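Local structure of cupin type-2 domain-containing protein (Ralstonia eutropha, 2OPK) at residues N8-V13 with M58-S63; P24-E27 with K32-R35. The protein is of unproven function but has a cupin fold and is putatively a mannose-6-phosphate isomerase. All coordinates share one frame; numbering follows the deposited sequence.

Contact 1. Residues N8-V13 with M58-S63; sequences NLFADV and MVVSGS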
loop_
_atom_site.group_PDB
_atom_site.type_symbol
_atom_site.label_atom_id
_atom_site.label_comp_id
_atom_site.label_asym_id
_atom_site.label_seq_id
_atom_site.Cartn_x
_atom_site.Cartn_y
_atom_site.Cartn_z
ATOM N N ASN B 8 -7.241 -8.619 -4.904
ATOM C CA ASN B 8 -6.236 -8.156 -5.821
ATOM C C ASN B 8 -6.633 -6.754 -6.216
ATOM O O ASN B 8 -7.791 -6.519 -6.587
ATOM C CB ASN B 8 -6.100 -9.056 -7.044
ATOM C CG ASN B 8 -4.935 -8.652 -7.918
ATOM O OD1 ASN B 8 -5.028 -7.703 -8.698
ATOM N ND2 ASN B 8 -3.824 -9.359 -7.782
ATOM N N LEU B 9 -5.671 -5.832 -6.112
ATOM C CA LEU B 9 -5.893 -4.410 -6.392
ATOM C C LEU B 9 -6.222 -4.118 -7.859
ATOM O O LEU B 9 -6.841 -3.108 -8.153
ATOM C CB LEU B 9 -4.667 -3.612 -5.992
ATOM C CG LEU B 9 -4.970 -2.370 -5.185
ATOM C CD1 LEU B 9 -5.597 -2.700 -3.817
ATOM C CD2 LEU B 9 -3.684 -1.607 -4.994
ATOM N N PHE B 10 -5.834 -5.005 -8.770
ATOM C CA PHE B 10 -6.094 -4.830 -10.221
ATOM C C PHE B 10 -7.335 -5.570 -10.776
ATOM O O PHE B 10 -7.646 -5.451 -11.953
ATOM C CB PHE B 10 -4.855 -5.216 -11.023
ATOM C CG PHE B 10 -3.587 -4.632 -10.469
ATOM C CD1 PHE B 10 -3.426 -3.261 -10.378
ATOM C CD2 PHE B 10 -2.562 -5.459 -10.032
ATOM C CE1 PHE B 10 -2.276 -2.725 -9.845
ATOM C CE2 PHE B 10 -1.390 -4.928 -9.524
ATOM C CZ PHE B 10 -1.259 -3.559 -9.420
ATOM N N ALA B 11 -8.048 -6.278 -9.912
ATOM C CA ALA B 11 -9.239 -7.053 -10.256
ATOM C C ALA B 11 -10.466 -6.159 -10.214
ATOM O O ALA B 11 -10.513 -5.254 -9.416
ATOM C CB ALA B 11 -9.413 -8.250 -9.223
ATOM N N ASP B 12 -11.443 -6.403 -11.084
ATOM C CA ASP B 12 -12.708 -5.660 -11.088
ATOM C C ASP B 12 -12.512 -4.149 -11.169
ATOM O O ASP B 12 -13.164 -3.402 -10.439
ATOM C CB ASP B 12 -13.549 -6.003 -9.840
ATOM C CG ASP B 12 -13.710 -7.510 -9.644
ATOM O OD1 ASP B 12 -14.004 -8.192 -10.650
ATOM O OD2 ASP B 12 -13.570 -8.009 -8.490
ATOM N N VAL B 13 -11.657 -3.716 -12.094
ATOM C CA VAL B 13 -11.332 -2.310 -12.295
ATOM C C VAL B 13 -12.093 -1.796 -13.535
ATOM O O VAL B 13 -11.757 -2.180 -14.660
ATOM C CB VAL B 13 -9.815 -2.131 -12.533
ATOM C CG1 VAL B 13 -9.497 -0.720 -13.041
ATOM C CG2 VAL B 13 -9.032 -2.465 -11.290
HETATM N N MSE B 58 -0.175 5.929 -2.857
HETATM C CA MSE B 58 0.741 5.415 -3.843
HETATM C C MSE B 58 0.049 5.030 -5.141
HETATM O O MSE B 58 -1.036 4.459 -5.126
HETATM C CB MSE B 58 1.429 4.158 -3.291
HETATM C CG MSE B 58 2.578 3.613 -4.164
HETATM SE SE MSE B 58 3.437 2.021 -3.358
HETATM C CE MSE B 58 1.953 1.060 -3.086
ATOM N N VAL B 59 0.732 5.285 -6.251
ATOM C CA VAL B 59 0.271 4.826 -7.583
ATOM C C VAL B 59 0.751 3.405 -7.722
ATOM O O VAL B 59 1.932 3.143 -7.558
ATOM C CB VAL B 59 0.857 5.664 -8.723
ATOM C CG1 VAL B 59 0.407 5.113 -10.059
ATOM C CG2 VAL B 59 0.456 7.159 -8.557
ATOM N N VAL B 60 -0.169 2.495 -8.010
ATOM C CA VAL B 60 0.147 1.074 -8.163
ATOM C C VAL B 60 0.118 0.653 -9.638
ATOM O O VAL B 60 0.859 -0.256 -10.051
ATOM C CB VAL B 60 -0.819 0.218 -7.302
ATOM C CG1 VAL B 60 -0.333 -1.165 -7.199
ATOM C CG2 VAL B 60 -0.880 0.760 -5.895
ATOM N N SER B 61 -0.750 1.291 -10.418
ATOM C CA SER B 61 -0.791 1.111 -11.854
ATOM C C SER B 61 -1.202 2.422 -12.484
ATOM O O SER B 61 -1.757 3.285 -11.815
ATOM C CB SER B 61 -1.752 0.004 -12.288
ATOM O OG SER B 61 -3.073 0.292 -11.860
ATOM N N GLY B 62 -0.912 2.576 -13.781
ATOM C CA GLY B 62 -1.158 3.864 -14.442
ATOM C C GLY B 62 -0.126 4.914 -14.055
ATOM O O GLY B 62 1.048 4.608 -13.917
ATOM N N SER B 63 -0.542 6.166 -13.983
ATOM C CA SER B 63 0.377 7.277 -13.726
ATOM C C SER B 63 -0.408 8.519 -13.347
ATOM O O SER B 63 -1.605 8.621 -13.638
ATOM C CB SER B 63 1.276 7.601 -14.940
ATOM O OG SER B 63 0.530 8.042 -16.061
#

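Contact 2. Residues P24-E27 with K32-R35; sequences PLLE and KIER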
loop_
_atom_site.group_PDB
_atom_site.type_symbol
_atom_site.label_atom_id
_atom_site.label_comp_id
_atom_site.label_asym_id
_atom_site.label_seq_id
_atom_site.Cartn_x
_atom_site.Cartn_y
_atom_site.Cartn_z
ATOM N N PRO B 24 -13.172 0.912 -0.022
ATOM C CA PRO B 24 -12.372 0.605 1.161
ATOM C C PRO B 24 -11.941 -0.885 1.234
ATOM O O PRO B 24 -12.676 -1.765 0.863
ATOM C CB PRO B 24 -13.291 0.990 2.312
ATOM C CG PRO B 24 -14.673 0.824 1.758
ATOM C CD PRO B 24 -14.588 1.157 0.310
ATOM N N LEU B 25 -10.726 -1.123 1.691
ATOM C CA LEU B 25 -10.187 -2.459 1.876
ATOM C C LEU B 25 -10.123 -2.822 3.356
ATOM O O LEU B 25 -10.316 -3.945 3.711
ATOM C CB LEU B 25 -8.778 -2.513 1.276
ATOM C CG LEU B 25 -8.616 -2.088 -0.188
ATOM C CD1 LEU B 25 -7.197 -2.231 -0.653
ATOM C CD2 LEU B 25 -9.523 -2.904 -1.061
ATOM N N LEU B 26 -9.794 -1.873 4.215
ATOM C CA LEU B 26 -9.842 -2.096 5.646
ATOM C C LEU B 26 -10.295 -0.841 6.364
ATOM O O LEU B 26 -9.828 0.257 6.040
ATOM C CB LEU B 26 -8.461 -2.535 6.142
ATOM C CG LEU B 26 -8.354 -2.921 7.625
ATOM C CD1 LEU B 26 -9.157 -4.192 7.870
ATOM C CD2 LEU B 26 -6.909 -3.158 7.971
ATOM N N GLU B 27 -11.207 -1.001 7.332
ATOM C CA GLU B 27 -11.680 0.094 8.151
ATOM C C GLU B 27 -11.619 -0.300 9.621
ATOM O O GLU B 27 -12.180 -1.312 9.998
ATOM C CB GLU B 27 -13.103 0.524 7.731
ATOM C CG GLU B 27 -13.144 1.145 6.313
ATOM C CD GLU B 27 -14.557 1.448 5.829
ATOM O OE1 GLU B 27 -15.213 0.565 5.211
ATOM O OE2 GLU B 27 -15.002 2.578 6.062
ATOM N N LYS B 32 -8.280 4.025 7.629
ATOM C CA LYS B 32 -8.891 3.521 6.440
ATOM C C LYS B 32 -7.832 3.221 5.367
ATOM O O LYS B 32 -6.974 4.048 5.087
ATOM C CB LYS B 32 -9.954 4.509 5.931
ATOM C CG LYS B 32 -10.541 4.147 4.581
ATOM C CD LYS B 32 -11.799 4.929 4.265
ATOM C CE LYS B 32 -11.476 6.347 3.842
ATOM N NZ LYS B 32 -12.751 7.106 3.520
ATOM N N ILE B 33 -7.921 2.032 4.791
ATOM C CA ILE B 33 -7.129 1.635 3.640
ATOM C C ILE B 33 -8.116 1.475 2.510
ATOM O O ILE B 33 -9.142 0.797 2.665
ATOM C CB ILE B 33 -6.402 0.296 3.862
ATOM C CG1 ILE B 33 -5.511 0.367 5.111
ATOM C CG2 ILE B 33 -5.515 -0.061 2.664
ATOM C CD1 ILE B 33 -4.825 -1.015 5.441
ATOM N N GLU B 34 -7.808 2.084 1.372
ATOM C CA GLU B 34 -8.705 2.048 0.237
ATOM C C GLU B 34 -7.964 2.034 -1.086
ATOM O O GLU B 34 -6.841 2.514 -1.209
ATOM C CB GLU B 34 -9.653 3.259 0.256
ATOM C CG GLU B 34 -8.960 4.586 -0.007
ATOM C CD GLU B 34 -9.869 5.790 0.109
ATOM O OE1 GLU B 34 -11.120 5.617 0.117
ATOM O OE2 GLU B 34 -9.293 6.917 0.187
ATOM N N ARG B 35 -8.664 1.504 -2.077
ATOM C CA ARG B 35 -8.255 1.533 -3.481
ATOM C C ARG B 35 -9.001 2.710 -4.168
ATOM O O ARG B 35 -10.177 2.951 -3.875
ATOM C CB ARG B 35 -8.711 0.229 -4.085
ATOM C CG ARG B 35 -8.425 0.057 -5.450
ATOM C CD ARG B 35 -8.802 -1.328 -5.884
ATOM N NE ARG B 35 -10.204 -1.566 -6.232
ATOM C CZ ARG B 35 -10.557 -2.469 -7.160
ATOM N NH1 ARG B 35 -9.623 -3.146 -7.803
ATOM N NH2 ARG B 35 -11.806 -2.723 -7.476
#

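Contact 1. Residues N8-V13 with M58-S63
The ring of Phe-10 and a methyl of Leu-9 close on the two methyls of Val-60, and these touches make up the tightly packed part of a small interface that buries 164 Å² in all. CZ of Phe-10 comes to 3.4 Å from Val-60 CG1, the methyl that stands anti to its own backbone N (chi1 -167°). The other methyl, Val-60 CG2, takes Leu-9 CD2 at 3.8 Å, the two side chains crossing at about a right angle. Val-60 is thus held at both branches, and Leu-9, the buried member, continues onto Val-103 of strand 102-109 and Met-58 of the second subunit.

The packing thins toward Ser-61. Its CB lies 3.7 Å from Phe-10 CE1, and the ring meets both Ser-61 and Val-60 obliquely. No hydrogen bond crosses the contact, and the Ser-61 hydroxyl accepts a weak hydrogen bond from Val-103 N. Backbones stay well apart, with Leu-9 and Val-60 CA atoms 8.3 Å from each other, and beyond Phe-10 the loop turns away from strand 54-61, and Asp-12 is exposed.

The loop is shaped locally: Asn-8 OD1 accepts from Phe-10 N at 2.8 Å, closing an Asx turn over a type I turn from Asn-8 to Ala-11. Asn-8 ND2 is bonded to Asp-81 of the second subunit, where Asn-8 also pairs in an antiparallel sheet. On the facing side, Val-60 and Ser-61 both oppose Val-103, a classic beta bulge in strand 54-61 of the cupin jelly-roll beta-barrel.

Contact 2. Residues P24-E27 with K32-R35
Two successive amides, Leu-25 N and Leu-26 N, converge on a single carbonyl, Ile-33 O, both from one side of the carbonyl plane. The bond from Leu-25 N to Ile-33 O is the shorter at 2.7 Å; that from Leu-26 N to Ile-33 O is 3.2 Å, and both are nearly straight at the hydrogen (166° and 165°). This is a classic beta bulge: the register slips by one residue between the pairs Pro-24 with Glu-34 and Leu-26 with Ile-33. Regular antiparallel pairing resumes beyond it, where Ile-33 N gives its hydrogen to Leu-26 O at 2.9 Å.

On the buried face Leu-26 and Ile-33 run alongside each other in the same direction, with Leu-26 CD2 3.9 Å from Ile-33 CD1. Placing CG anti to its backbone N (chi1 -175°) runs Leu-26 alongside its neighbour. Leu-25, the extra residue of the bulge, brings CD1 to 4.3 Å from Ile-33 CG2; Trp-56 of the second subunit packs on both Leu-25 and Ile-33.

The face with Pro-24, Glu-27, Lys-32 and Glu-34 is mixed, with charged groups beside the proline. Glu-27 CG and Lys-32 CG pass at 4.3 Å, but Glu-27 OE2 and Lys-32 NZ remain 5.7 Å apart, while Glu-34 OE2 is bonded to His-108. Backbone hydrogen bonds and apolar packing therefore hold this hairpin, and any attraction between Glu-27 and Lys-32 is probably a modest long-range addition.

Both contacts reach the same five-stranded sheet, by different means. Contact 2 joins its neighbouring strands 21-28 and 31-38 through main-chain bonds as well as apolar packing. Contact 1 lays a loop against strand 54-61 by side-chain packing alone. Both are partly buried, but contact 2 has more buried residues, four of eight against one of four. In the sequence, contact 2 lies within the chain between the two segments of contact 1. Arg-35 ties them together: its NH1 lies 2.8 Å from Leu-9 O and 2.8 Å from Ala-11 O, probable hydrogen bonds, while Gln-23 takes its NH2. Leu-9 CD1 and Leu-25 CD1 meet at 3.6 Å, extending the apolar packing from one contact to the other beside the second subunit.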